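Long-range contacts in PncC family amidohydrolase (Enterobacter asburiae, PDB 6L19), which probably acts as an amidohydrolase of the PncC type, which deamidates nicotinamide mononucleotide to nicotinic acid mononucleotide: residues V126-N131 / R139-S144; L28-A33 / I104-S109; G72-T77 / V89-A94; G13-K18 / S158-L163. The protein carries 3 engineered substitutions. All coordinates share one frame; numbering follows the deposited sequence.

Interaction 1: V126-N131 / R139-S144; sequences VCFAWN and RTMLFS. Engineered in segment 139-144: Met141 (natural residue Val).
Val126 and Phe128 pair with Met141 and Arg139 to form two of the hydrogen-bonded pairs of a beta hairpin, built from strands 125-132 and 135-142. In the first pair Val126 N reaches Met141 O at 2.8 Å, and Met141 N returns a bond to Val126 O. The second is slightly more bent, and its return bond, Arg139 N to Phe128 O, stretches to 3.1 Å. Between them Cys127 and Thr140 form the non-hydrogen-bonded pair, where Cys127 CA approaches Arg139 O at 3.4 Å in a CA-H...O contact. The apolar contacts gather on the face of Val126 and Phe128, beneath helix 147-165, and Phe143, just past the strand, joins them. Phe128 CZ and Phe143 CE2 meet edge against edge at 3.7 Å, each near the plane of the other ring. Val126 sets CG1 anti to its nitrogen (chi1 -169°), which turns CG2 to the edge of Phe143 at CD2, 3.7 Å away. The engineered Met141, which also touches Phe157, lays CG beside Phe128 CE1. On the reverse face Thr140 OG1 is bonded to Glu86. Back on the face of Phe128, Trp130, whose NE1 is bonded to Ser158 O, brings CZ3 within 4.1 Å of Arg139 CB.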
loop_
_atom_site.group_PDB
_atom_site.type_symbol
_atom_site.label_atom_id
_atom_site.label_comp_id
_atom_site.label_asym_id
_atom_site.label_seq_id
_atom_site.Cartn_x
_atom_site.Cartn_y
_atom_site.Cartn_z
ATOM N N VAL A 126 0.242 -12.092 -14.701
ATOM C CA VAL A 126 -0.426 -11.261 -13.699
ATOM C C VAL A 126 -1.935 -11.326 -13.918
ATOM O O VAL A 126 -2.408 -11.200 -15.054
ATOM C CB VAL A 126 0.071 -9.800 -13.739
ATOM C CG1 VAL A 126 -0.444 -9.033 -12.524
ATOM C CG2 VAL A 126 1.628 -9.747 -13.798
ATOM N N CYS A 127 -2.683 -11.527 -12.830
ATOM C CA CYS A 127 -4.141 -11.523 -12.838
ATOM C C CYS A 127 -4.674 -10.253 -12.188
ATOM O O CYS A 127 -4.100 -9.728 -11.223
ATOM C CB CYS A 127 -4.718 -12.741 -12.101
ATOM S SG CYS A 127 -4.291 -14.327 -12.884
ATOM N N PHE A 128 -5.793 -9.790 -12.713
ATOM C CA PHE A 128 -6.412 -8.531 -12.338
ATOM C C PHE A 128 -7.890 -8.750 -12.083
ATOM O O PHE A 128 -8.536 -9.504 -12.813
ATOM C CB PHE A 128 -6.274 -7.492 -13.461
ATOM C CG PHE A 128 -4.846 -7.169 -13.839
ATOM C CD1 PHE A 128 -4.145 -7.974 -14.733
ATOM C CD2 PHE A 128 -4.217 -6.043 -13.316
ATOM C CE1 PHE A 128 -2.823 -7.669 -15.089
ATOM C CE2 PHE A 128 -2.906 -5.725 -13.655
ATOM C CZ PHE A 128 -2.202 -6.539 -14.549
ATOM N N ALA A 129 -8.435 -8.056 -11.079
ATOM C CA ALA A 129 -9.876 -7.940 -10.917
ATOM C C ALA A 129 -10.230 -6.478 -10.711
ATOM O O ALA A 129 -9.525 -5.752 -10.007
ATOM C CB ALA A 129 -10.410 -8.778 -9.717
ATOM N N TRP A 130 -11.321 -6.049 -11.336
ATOM C CA TRP A 130 -11.917 -4.742 -11.099
ATOM C C TRP A 130 -13.346 -4.975 -10.637
ATOM O O TRP A 130 -14.150 -5.540 -11.382
ATOM C CB TRP A 130 -11.906 -3.876 -12.363
ATOM C CG TRP A 130 -10.541 -3.664 -12.993
ATOM C CD1 TRP A 130 -9.732 -2.568 -12.853
ATOM C CD2 TRP A 130 -9.863 -4.549 -13.904
ATOM N NE1 TRP A 130 -8.574 -2.735 -13.598
ATOM C CE2 TRP A 130 -8.640 -3.937 -14.255
ATOM C CE3 TRP A 130 -10.170 -5.805 -14.445
ATOM C CZ2 TRP A 130 -7.721 -4.540 -15.121
ATOM C CZ3 TRP A 130 -9.267 -6.395 -15.309
ATOM C CH2 TRP A 130 -8.054 -5.760 -15.643
ATOM N N ASN A 131 -13.653 -4.574 -9.411
ATOM C CA ASN A 131 -14.993 -4.691 -8.853
ATOM C C ASN A 131 -15.564 -3.277 -8.842
ATOM O O ASN A 131 -15.087 -2.422 -8.090
ATOM C CB ASN A 131 -14.950 -5.308 -7.455
ATOM C CG ASN A 131 -16.340 -5.480 -6.830
ATOM O OD1 ASN A 131 -17.239 -4.688 -7.069
ATOM N ND2 ASN A 131 -16.507 -6.525 -6.020
ATOM N N ARG A 139 -9.071 -10.305 -15.717
ATOM C CA ARG A 139 -8.255 -10.608 -16.880
ATOM C C ARG A 139 -6.904 -11.126 -16.425
ATOM O O ARG A 139 -6.449 -10.853 -15.308
ATOM C CB ARG A 139 -8.076 -9.388 -17.788
ATOM C CG ARG A 139 -8.986 -9.409 -19.008
ATOM C CD ARG A 139 -9.666 -8.066 -19.197
ATOM N NE ARG A 139 -10.714 -8.107 -20.214
ATOM C CZ ARG A 139 -11.899 -8.683 -20.047
ATOM N NH1 ARG A 139 -12.198 -9.277 -18.903
ATOM N NH2 ARG A 139 -12.789 -8.663 -21.028
ATOM N N THR A 140 -6.269 -11.882 -17.314
ATOM C CA THR A 140 -4.926 -12.403 -17.106
ATOM C C THR A 140 -4.035 -11.891 -18.230
ATOM O O THR A 140 -4.436 -11.893 -19.397
ATOM C CB THR A 140 -4.913 -13.933 -17.062
ATOM O OG1 THR A 140 -5.761 -14.389 -16.002
ATOM C CG2 THR A 140 -3.502 -14.454 -16.830
ATOM N N MET A 141 -2.844 -11.426 -17.880
ATOM C CA MET A 141 -1.897 -10.910 -18.856
ATOM C C MET A 141 -0.557 -11.588 -18.628
ATOM O O MET A 141 -0.201 -11.928 -17.499
ATOM C CB MET A 141 -1.714 -9.389 -18.724
ATOM C CG MET A 141 -2.921 -8.539 -19.101
ATOM S SD MET A 141 -3.551 -8.717 -20.773
ATOM C CE MET A 141 -2.559 -7.487 -21.558
ATOM N N LEU A 142 0.195 -11.774 -19.702
ATOM C CA LEU A 142 1.589 -12.175 -19.586
ATOM C C LEU A 142 2.453 -11.009 -20.054
ATOM O O LEU A 142 2.383 -10.611 -21.220
ATOM C CB LEU A 142 1.866 -13.440 -20.395
ATOM C CG LEU A 142 3.344 -13.821 -20.390
ATOM C CD1 LEU A 142 3.763 -14.264 -19.000
ATOM C CD2 LEU A 142 3.591 -14.928 -21.406
ATOM N N PHE A 143 3.237 -10.443 -19.137
ATOM C CA PHE A 143 4.064 -9.273 -19.419
ATOM C C PHE A 143 5.517 -9.688 -19.598
ATOM O O PHE A 143 6.059 -10.440 -18.777
ATOM C CB PHE A 143 3.971 -8.245 -18.292
ATOM C CG PHE A 143 2.612 -7.621 -18.145
ATOM C CD1 PHE A 143 2.083 -6.844 -19.158
ATOM C CD2 PHE A 143 1.860 -7.825 -16.990
ATOM C CE1 PHE A 143 0.828 -6.255 -19.021
ATOM C CE2 PHE A 143 0.597 -7.241 -16.837
ATOM C CZ PHE A 143 0.080 -6.454 -17.856
ATOM N N SER A 144 6.156 -9.162 -20.642
ATOM C CA SER A 144 7.579 -9.394 -20.866
ATOM C C SER A 144 8.428 -8.461 -19.997
ATOM O O SER A 144 7.984 -7.388 -19.574
ATOM C CB SER A 144 7.930 -9.182 -22.341
ATOM O OG SER A 144 7.813 -7.807 -22.704
#

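Interaction 2: L28-A33 / I104-S109; sequences LRLTTA and ISIAIS
Ile104 O is approached by three groups of the neighbouring strand: Thr31 N donates a hydrogen bond of 2.9 Å, Leu30 CA adds a CA-H...O contact at 3.3 Å, and Thr31 CG2 lies 3.5 Å from Ile104 O. Two residues on, Ile106 O is held in the same way by Ala33 N and Thr32 CA. Carbonyls of segment 28-33 answer in turn, Arg29 O taking Ile104 N, Thr31 O taking Ile106 N at 3.1 Å and Ala33 O taking Ile108 N. This is the ladder of two parallel strands in the middle of an alpha-beta-alpha sandwich, the directions of 30-33 and 104-109 lying 17° apart. On the face toward helices 40-46 and 147-165, Leu30 has CG swung away from the backbone N (chi1 172°), which carries CD1 across to Ile104 CG2 at 3.7 Å and on to Ile106 CG1 at 4.1 Å. Leu28 CD1 meets the far end of Ile104, at CD1, 4.0 Å away. The face toward helix 86-100 has smaller residues. There Thr31 CG2 occupies the crowded position between nitrogen and carbonyl carbon and rests on Ser105 CB at 3.6 Å. Thr31 OG1 is bonded to Val57 O and Ser105 OG to Ala93 O, while on the opposite face Thr32 OG1 pairs with Tyr55 OH.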
loop_
_atom_site.group_PDB
_atom_site.type_symbol
_atom_site.label_atom_id
_atom_site.label_comp_id
_atom_site.label_asym_id
_atom_site.label_seq_id
_atom_site.Cartn_x
_atom_site.Cartn_y
_atom_site.Cartn_z
ATOM N N LEU A 28 -17.292 8.644 -6.723
ATOM C CA LEU A 28 -16.837 7.266 -6.585
ATOM C C LEU A 28 -15.598 7.186 -5.706
ATOM O O LEU A 28 -14.691 8.016 -5.803
ATOM C CB LEU A 28 -16.534 6.678 -7.955
ATOM C CG LEU A 28 -17.804 6.350 -8.723
ATOM C CD1 LEU A 28 -17.505 6.105 -10.191
ATOM C CD2 LEU A 28 -18.545 5.166 -8.081
ATOM N N ARG A 29 -15.560 6.180 -4.839
ATOM C CA ARG A 29 -14.407 5.932 -3.991
ATOM C C ARG A 29 -13.712 4.632 -4.410
ATOM O O ARG A 29 -14.369 3.612 -4.645
ATOM C CB ARG A 29 -14.834 5.888 -2.517
ATOM C CG ARG A 29 -15.627 7.143 -2.077
ATOM C CD ARG A 29 -16.128 7.009 -0.634
ATOM N NE ARG A 29 -16.916 5.788 -0.467
ATOM C CZ ARG A 29 -18.243 5.714 -0.581
ATOM N NH1 ARG A 29 -18.961 6.810 -0.827
ATOM N NH2 ARG A 29 -18.857 4.538 -0.433
ATOM N N LEU A 30 -12.377 4.682 -4.487
ATOM C CA LEU A 30 -11.538 3.624 -5.040
ATOM C C LEU A 30 -10.624 3.087 -3.949
ATOM O O LEU A 30 -10.150 3.844 -3.093
ATOM C CB LEU A 30 -10.683 4.152 -6.219
ATOM C CG LEU A 30 -9.592 3.258 -6.831
ATOM C CD1 LEU A 30 -10.239 2.093 -7.580
ATOM C CD2 LEU A 30 -8.687 4.076 -7.768
ATOM N N THR A 31 -10.378 1.780 -3.988
ATOM C CA THR A 31 -9.453 1.122 -3.081
ATOM C C THR A 31 -8.713 0.058 -3.877
ATOM O O THR A 31 -9.190 -0.390 -4.924
ATOM C CB THR A 31 -10.187 0.492 -1.883
ATOM O OG1 THR A 31 -9.225 -0.052 -0.968
ATOM C CG2 THR A 31 -11.114 -0.634 -2.364
ATOM N N THR A 32 -7.539 -0.349 -3.379
ATOM C CA THR A 32 -6.682 -1.281 -4.102
ATOM C C THR A 32 -6.072 -2.322 -3.172
ATOM O O THR A 32 -5.752 -2.044 -2.012
ATOM C CB THR A 32 -5.512 -0.565 -4.818
ATOM O OG1 THR A 32 -4.732 0.149 -3.846
ATOM C CG2 THR A 32 -6.020 0.388 -5.860
ATOM N N ALA A 33 -5.840 -3.509 -3.726
ATOM C CA ALA A 33 -5.082 -4.557 -3.051
ATOM C C ALA A 33 -4.070 -5.137 -4.032
ATOM O O ALA A 33 -4.448 -5.645 -5.095
ATOM C CB ALA A 33 -6.010 -5.651 -2.513
ATOM N N ILE A 104 -15.364 1.047 -5.705
ATOM C CA ILE A 104 -14.596 0.374 -6.748
ATOM C C ILE A 104 -13.312 -0.150 -6.128
ATOM O O ILE A 104 -12.679 0.540 -5.323
ATOM C CB ILE A 104 -14.288 1.334 -7.914
ATOM C CG1 ILE A 104 -15.584 1.794 -8.576
ATOM C CG2 ILE A 104 -13.368 0.682 -8.949
ATOM C CD1 ILE A 104 -15.353 2.801 -9.703
ATOM N N SER A 105 -12.937 -1.375 -6.485
ATOM C CA SER A 105 -11.674 -1.943 -6.048
ATOM C C SER A 105 -10.931 -2.546 -7.230
ATOM O O SER A 105 -11.536 -3.006 -8.199
ATOM C CB SER A 105 -11.874 -3.009 -4.960
ATOM O OG SER A 105 -12.612 -4.096 -5.476
ATOM N N ILE A 106 -9.601 -2.517 -7.137
ATOM C CA ILE A 106 -8.699 -3.201 -8.052
ATOM C C ILE A 106 -7.883 -4.169 -7.219
ATOM O O ILE A 106 -7.353 -3.788 -6.171
ATOM C CB ILE A 106 -7.756 -2.221 -8.786
ATOM C CG1 ILE A 106 -8.534 -1.107 -9.488
ATOM C CG2 ILE A 106 -6.865 -2.969 -9.783
ATOM C CD1 ILE A 106 -7.609 0.039 -9.999
ATOM N N ALA A 107 -7.783 -5.408 -7.671
ATOM C CA ALA A 107 -6.887 -6.379 -7.066
ATOM C C ALA A 107 -5.924 -6.873 -8.132
ATOM O O ALA A 107 -6.325 -7.122 -9.275
ATOM C CB ALA A 107 -7.644 -7.582 -6.466
ATOM N N ILE A 108 -4.665 -7.032 -7.746
ATOM C CA ILE A 108 -3.614 -7.516 -8.636
ATOM C C ILE A 108 -2.878 -8.637 -7.914
ATOM O O ILE A 108 -2.436 -8.449 -6.776
ATOM C CB ILE A 108 -2.616 -6.401 -9.014
ATOM C CG1 ILE A 108 -3.311 -5.221 -9.694
ATOM C CG2 ILE A 108 -1.543 -6.955 -9.924
ATOM C CD1 ILE A 108 -2.352 -4.063 -9.976
ATOM N N SER A 109 -2.723 -9.787 -8.573
ATOM C CA SER A 109 -1.876 -10.826 -8.011
ATOM C C SER A 109 -1.147 -11.510 -9.162
ATOM O O SER A 109 -1.774 -11.924 -10.142
ATOM C CB SER A 109 -2.703 -11.815 -7.176
ATOM O OG SER A 109 -2.015 -13.030 -6.950
#

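Interaction 3: G72-T77 / V89-A94; sequences GVRPET and VTEMAA
The carboxylate of Glu91 is divided between Arg74 and Thr77, each oxygen taking one hydrogen bond from the start of helix 75-81. Glu91 thus ties helix 86-100 to the short interhelical link that leads from helix 64-71 into helix 75-81. Arg74 N, at the N-cap position of the latter, meets Glu91 OE1 at 2.8 Å in a nearly straight bond (169°), almost along the C-O axis of that oxygen. Thr77 OG1 donates to Glu91 OE2 across a short 2.5 Å, coming from the syn side and 20° out of the carboxylate plane. Gripped through both oxygens, the carboxylate is held in its rotation, and the nearby helix N-terminus would be expected to favour its negative charge. A water adds a further link, donating to Gly72 O at 2.9 Å and, weakly, to Glu91 OE1 at 3.1 Å. Gly72, the first residue past helix 64-71, has a positive phi and opens the interhelical link.

Beyond the polar grip, Val73 lies across the Glu91 chain: CG1 sits 3.5 Å from Glu91 OE1, and CG2 packs on Met92 CG at 3.8 Å. Glu91 reaches the link because its chain runs extended beyond CG (chi2 177°). Met92 continues inward, touching Leu71 as well as Ala107 and Ser109 of strand 104-110. On the outer side, the bent Arg74 side chain doubles back over its own helix start, where Pro75 CD covers one guanidinium face. A salt bridge holds it there, Arg74 NH2 reaching the syn lone pair of Glu76 OE2 at 3.1 Å, in the guanidinium plane.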
loop_
_atom_site.group_PDB
_atom_site.type_symbol
_atom_site.label_atom_id
_atom_site.label_comp_id
_atom_site.label_asym_id
_atom_site.label_seq_id
_atom_site.Cartn_x
_atom_site.Cartn_y
_atom_site.Cartn_z
ATOM N N GLY A 72 -9.462 -12.475 3.439
ATOM C CA GLY A 72 -10.511 -13.483 3.475
ATOM C C GLY A 72 -10.567 -14.386 2.264
ATOM O O GLY A 72 -11.607 -14.997 2.015
ATOM N N VAL A 73 -9.481 -14.483 1.485
ATOM C CA VAL A 73 -9.455 -15.448 0.393
ATOM C C VAL A 73 -9.609 -16.854 0.982
ATOM O O VAL A 73 -8.999 -17.187 2.001
ATOM C CB VAL A 73 -8.155 -15.301 -0.415
ATOM C CG1 VAL A 73 -8.014 -16.437 -1.440
ATOM C CG2 VAL A 73 -8.112 -13.936 -1.119
ATOM N N ARG A 74 -10.457 -17.673 0.365
ATOM C CA ARG A 74 -10.757 -19.002 0.905
ATOM C C ARG A 74 -9.559 -19.940 0.730
ATOM O O ARG A 74 -8.901 -19.920 -0.318
ATOM C CB ARG A 74 -11.978 -19.606 0.196
ATOM C CG ARG A 74 -13.283 -18.819 0.349
ATOM C CD ARG A 74 -13.852 -18.996 1.759
ATOM N NE ARG A 74 -13.833 -20.401 2.197
ATOM C CZ ARG A 74 -13.908 -20.816 3.468
ATOM N NH1 ARG A 74 -14.018 -19.944 4.468
ATOM N NH2 ARG A 74 -13.867 -22.119 3.742
ATOM N N PRO A 75 -9.266 -20.789 1.719
ATOM C CA PRO A 75 -8.173 -21.766 1.528
ATOM C C PRO A 75 -8.367 -22.634 0.299
ATOM O O PRO A 75 -7.404 -22.927 -0.426
ATOM C CB PRO A 75 -8.204 -22.604 2.816
ATOM C CG PRO A 75 -9.111 -21.873 3.778
ATOM C CD PRO A 75 -9.988 -20.960 2.997
ATOM N N GLU A 76 -9.609 -23.035 0.041
ATOM C CA GLU A 76 -9.908 -23.894 -1.099
ATOM C C GLU A 76 -9.625 -23.187 -2.416
ATOM O O GLU A 76 -9.171 -23.819 -3.374
ATOM C CB GLU A 76 -11.370 -24.350 -1.035
ATOM C CG GLU A 76 -11.702 -25.070 0.267
ATOM C CD GLU A 76 -12.367 -24.157 1.311
ATOM O OE1 GLU A 76 -12.014 -22.955 1.398
ATOM O OE2 GLU A 76 -13.253 -24.652 2.052
ATOM N N THR A 77 -9.926 -21.891 -2.495
ATOM C CA THR A 77 -9.565 -21.114 -3.675
ATOM C C THR A 77 -8.058 -21.136 -3.889
ATOM O O THR A 77 -7.577 -21.356 -5.004
ATOM C CB THR A 77 -10.071 -19.670 -3.528
ATOM O OG1 THR A 77 -11.499 -19.669 -3.403
ATOM C CG2 THR A 77 -9.646 -18.806 -4.738
ATOM N N VAL A 89 -8.145 -13.194 -7.313
ATOM C CA VAL A 89 -8.244 -11.724 -7.357
ATOM C C VAL A 89 -9.693 -11.268 -7.236
ATOM O O VAL A 89 -9.960 -10.183 -6.700
ATOM C CB VAL A 89 -7.585 -11.119 -8.613
ATOM C CG1 VAL A 89 -6.053 -11.161 -8.506
ATOM C CG2 VAL A 89 -8.074 -11.800 -9.894
ATOM N N THR A 90 -10.653 -12.076 -7.705
ATOM C CA THR A 90 -12.058 -11.754 -7.459
ATOM C C THR A 90 -12.341 -11.669 -5.968
ATOM O O THR A 90 -13.007 -10.735 -5.499
ATOM C CB THR A 90 -12.974 -12.794 -8.103
ATOM O OG1 THR A 90 -12.801 -12.750 -9.515
ATOM C CG2 THR A 90 -14.452 -12.485 -7.775
ATOM N N GLU A 91 -11.832 -12.636 -5.200
ATOM C CA GLU A 91 -12.059 -12.603 -3.760
ATOM C C GLU A 91 -11.310 -11.443 -3.119
ATOM O O GLU A 91 -11.866 -10.749 -2.256
ATOM C CB GLU A 91 -11.665 -13.946 -3.126
ATOM C CG GLU A 91 -12.629 -15.079 -3.554
ATOM C CD GLU A 91 -12.250 -16.455 -3.009
ATOM O OE1 GLU A 91 -11.505 -16.535 -2.010
ATOM O OE2 GLU A 91 -12.701 -17.462 -3.596
ATOM N N MET A 92 -10.064 -11.193 -3.549
ATOM C CA MET A 92 -9.330 -10.052 -3.002
ATOM C C MET A 92 -10.079 -8.744 -3.248
ATOM O O MET A 92 -10.153 -7.887 -2.360
ATOM C CB MET A 92 -7.905 -9.938 -3.577
ATOM C CG MET A 92 -6.878 -11.020 -3.160
ATOM S SD MET A 92 -5.386 -11.080 -4.264
ATOM C CE MET A 92 -4.717 -9.573 -3.675
ATOM N N ALA A 93 -10.648 -8.574 -4.450
ATOM C CA ALA A 93 -11.290 -7.311 -4.812
ATOM C C ALA A 93 -12.578 -7.096 -4.026
ATOM O O ALA A 93 -12.868 -5.975 -3.589
ATOM C CB ALA A 93 -11.571 -7.294 -6.315
ATOM N N ALA A 94 -13.358 -8.169 -3.833
ATOM C CA ALA A 94 -14.562 -8.088 -3.013
ATOM C C ALA A 94 -14.230 -7.686 -1.580
ATOM O O ALA A 94 -14.866 -6.786 -1.016
ATOM C CB ALA A 94 -15.290 -9.438 -3.037
HETATM O O HOH W 1 -13.452 -14.944 -0.251
#

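Interaction 4: G13-K18 / S158-L163; sequences GELTKK and SLAELL
Leu15 holds CG anti to its carbonyl carbon (chi1 -67°) and Leu163 points CG opposite its own amide nitrogen (chi1 -168°), torsions that bring their CD2 methyls to 3.9 Å where the side chains cross. The two belong to helices 12-25 and 147-165, which pack side by side on one face of the alpha-beta-alpha sandwich. The axes of segments 13-18 and 158-163 run in the same general direction, 34° apart, and approach to 9.5 Å. No hydrogen bond links the two segments, and the interface is made mostly of aliphatic side chains. The other branch of Leu15 works toward the preceding turn of the partner: CD1 lies 4.1 Å from Leu159 CB and at the same distance from Ala160 CB, which places Leu15 between Leu159 and Leu163. Leu159 in turn sends CD1 to Thr16 CG2, 3.8 Å away, and also touches Val12 and Leu19 of helix 12-25. Leu162, on the inner side of helix 147-165, faces Ile104 and Ile106 of the sheet. At the outer edge Lys18 crosses Leu163 at about a right angle. Its NZ is bonded to Asn10 OD1, while its aliphatic part shields the leucine: Leu163 CD2 touches Lys18 CB at 3.7 Å and Lys18 CD at 3.9 Å.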
loop_
_atom_site.group_PDB
_atom_site.type_symbol
_atom_site.label_atom_id
_atom_site.label_comp_id
_atom_site.label_asym_id
_atom_site.label_seq_id
_atom_site.Cartn_x
_atom_site.Cartn_y
_atom_site.Cartn_z
ATOM N N GLY A 13 0.717 8.939 -14.974
ATOM C CA GLY A 13 0.236 10.203 -14.440
ATOM C C GLY A 13 -0.947 10.739 -15.218
ATOM O O GLY A 13 -1.878 11.314 -14.643
ATOM N N GLU A 14 -0.943 10.548 -16.537
ATOM C CA GLU A 14 -2.114 10.945 -17.311
ATOM C C GLU A 14 -3.318 10.071 -16.979
ATOM O O GLU A 14 -4.444 10.575 -16.904
ATOM C CB GLU A 14 -1.822 10.874 -18.803
ATOM C CG GLU A 14 -0.793 11.875 -19.310
ATOM C CD GLU A 14 -0.633 11.755 -20.814
ATOM O OE1 GLU A 14 0.046 10.791 -21.256
ATOM O OE2 GLU A 14 -1.221 12.592 -21.542
ATOM N N LEU A 15 -3.106 8.756 -16.793
ATOM C CA LEU A 15 -4.230 7.866 -16.491
ATOM C C LEU A 15 -4.869 8.218 -15.151
ATOM O O LEU A 15 -6.102 8.277 -15.043
ATOM C CB LEU A 15 -3.777 6.397 -16.495
ATOM C CG LEU A 15 -3.347 5.822 -17.842
ATOM C CD1 LEU A 15 -2.742 4.438 -17.682
ATOM C CD2 LEU A 15 -4.487 5.807 -18.847
ATOM N N THR A 16 -4.051 8.465 -14.119
ATOM C CA THR A 16 -4.616 8.803 -12.814
ATOM C C THR A 16 -5.326 10.149 -12.840
ATOM O O THR A 16 -6.312 10.340 -12.123
ATOM C CB THR A 16 -3.546 8.805 -11.714
ATOM O OG1 THR A 16 -2.573 9.823 -11.969
ATOM C CG2 THR A 16 -2.839 7.438 -11.628
ATOM N N LYS A 17 -4.853 11.095 -13.646
ATOM C CA LYS A 17 -5.556 12.369 -13.705
ATOM C C LYS A 17 -6.912 12.203 -14.378
ATOM O O LYS A 17 -7.912 12.776 -13.930
ATOM C CB LYS A 17 -4.703 13.422 -14.421
ATOM C CG LYS A 17 -5.311 14.822 -14.339
ATOM C CD LYS A 17 -5.176 15.606 -15.636
ATOM C CE LYS A 17 -4.669 17.038 -15.411
ATOM N NZ LYS A 17 -5.390 17.779 -14.326
ATOM N N LYS A 18 -6.974 11.406 -15.450
ATOM C CA LYS A 18 -8.264 11.148 -16.077
ATOM C C LYS A 18 -9.172 10.347 -15.151
ATOM O O LYS A 18 -10.380 10.614 -15.059
ATOM C CB LYS A 18 -8.057 10.420 -17.401
ATOM C CG LYS A 18 -7.420 11.298 -18.480
ATOM C CD LYS A 18 -7.115 10.501 -19.748
ATOM C CE LYS A 18 -6.392 11.379 -20.778
ATOM N NZ LYS A 18 -6.098 10.639 -22.041
ATOM N N SER A 158 -3.752 -1.932 -15.077
ATOM C CA SER A 158 -4.837 -1.887 -14.104
ATOM C C SER A 158 -5.583 -0.555 -14.180
ATOM O O SER A 158 -6.808 -0.513 -14.039
ATOM C CB SER A 158 -4.278 -2.126 -12.703
ATOM O OG SER A 158 -3.533 -1.008 -12.223
ATOM N N LEU A 159 -4.858 0.537 -14.436
ATOM C CA LEU A 159 -5.479 1.863 -14.498
ATOM C C LEU A 159 -6.147 2.103 -15.844
ATOM O O LEU A 159 -7.251 2.658 -15.908
ATOM C CB LEU A 159 -4.434 2.959 -14.236
ATOM C CG LEU A 159 -3.800 2.982 -12.834
ATOM C CD1 LEU A 159 -2.557 3.875 -12.786
ATOM C CD2 LEU A 159 -4.848 3.461 -11.808
ATOM N N ALA A 160 -5.479 1.711 -16.928
ATOM C CA ALA A 160 -6.046 1.915 -18.252
ATOM C C ALA A 160 -7.351 1.143 -18.413
ATOM O O ALA A 160 -8.313 1.657 -18.995
ATOM C CB ALA A 160 -5.028 1.506 -19.321
ATOM N N GLU A 161 -7.404 -0.093 -17.900
ATOM C CA GLU A 161 -8.626 -0.886 -18.018
ATOM C C GLU A 161 -9.761 -0.301 -17.186
ATOM O O GLU A 161 -10.921 -0.325 -17.618
ATOM C CB GLU A 161 -8.375 -2.336 -17.609
ATOM C CG GLU A 161 -7.666 -3.143 -18.670
ATOM C CD GLU A 161 -8.560 -3.428 -19.874
ATOM O OE1 GLU A 161 -9.613 -4.082 -19.707
ATOM O OE2 GLU A 161 -8.204 -2.986 -20.984
ATOM N N LEU A 162 -9.466 0.199 -15.983
ATOM C CA LEU A 162 -10.522 0.845 -15.207
ATOM C C LEU A 162 -11.039 2.070 -15.946
ATOM O O LEU A 162 -12.250 2.254 -16.084
ATOM C CB LEU A 162 -10.029 1.232 -13.808
ATOM C CG LEU A 162 -11.082 1.957 -12.955
ATOM C CD1 LEU A 162 -12.416 1.149 -12.889
ATOM C CD2 LEU A 162 -10.558 2.265 -11.537
ATOM N N LEU A 163 -10.128 2.902 -16.462
ATOM C CA LEU A 163 -10.552 4.078 -17.218
ATOM C C LEU A 163 -11.371 3.676 -18.444
ATOM O O LEU A 163 -12.381 4.318 -18.762
ATOM C CB LEU A 163 -9.329 4.915 -17.611
ATOM C CG LEU A 163 -9.541 6.329 -18.163
ATOM C CD1 LEU A 163 -10.221 7.243 -17.145
ATOM C CD2 LEU A 163 -8.203 6.916 -18.610
#

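Interactions 1 and 2 belong to one mixed sheet, their centres 13 Å apart, and adjacent strands 104-110 and 125-132 join them through backbone bonds such as Cys127 N to Ser109 O. Interactions 3 and 4 lie on opposite sides of the chain's centre, with their centres about 25 Å apart: helix 86-100 covers one face of the sheet, and helices 12-25 and 147-165 the other. Along the chain, interaction 4 ties the first helix to the last and encloses the rest; interaction 3 is nested within the loop closed by interaction 2, and the hairpin of interaction 1 follows. Two contacts thus lie within the sheet and one in each helical layer, meeting through side chains such as Trp130 on helix 147-165 and Ser105 on helix 86-100.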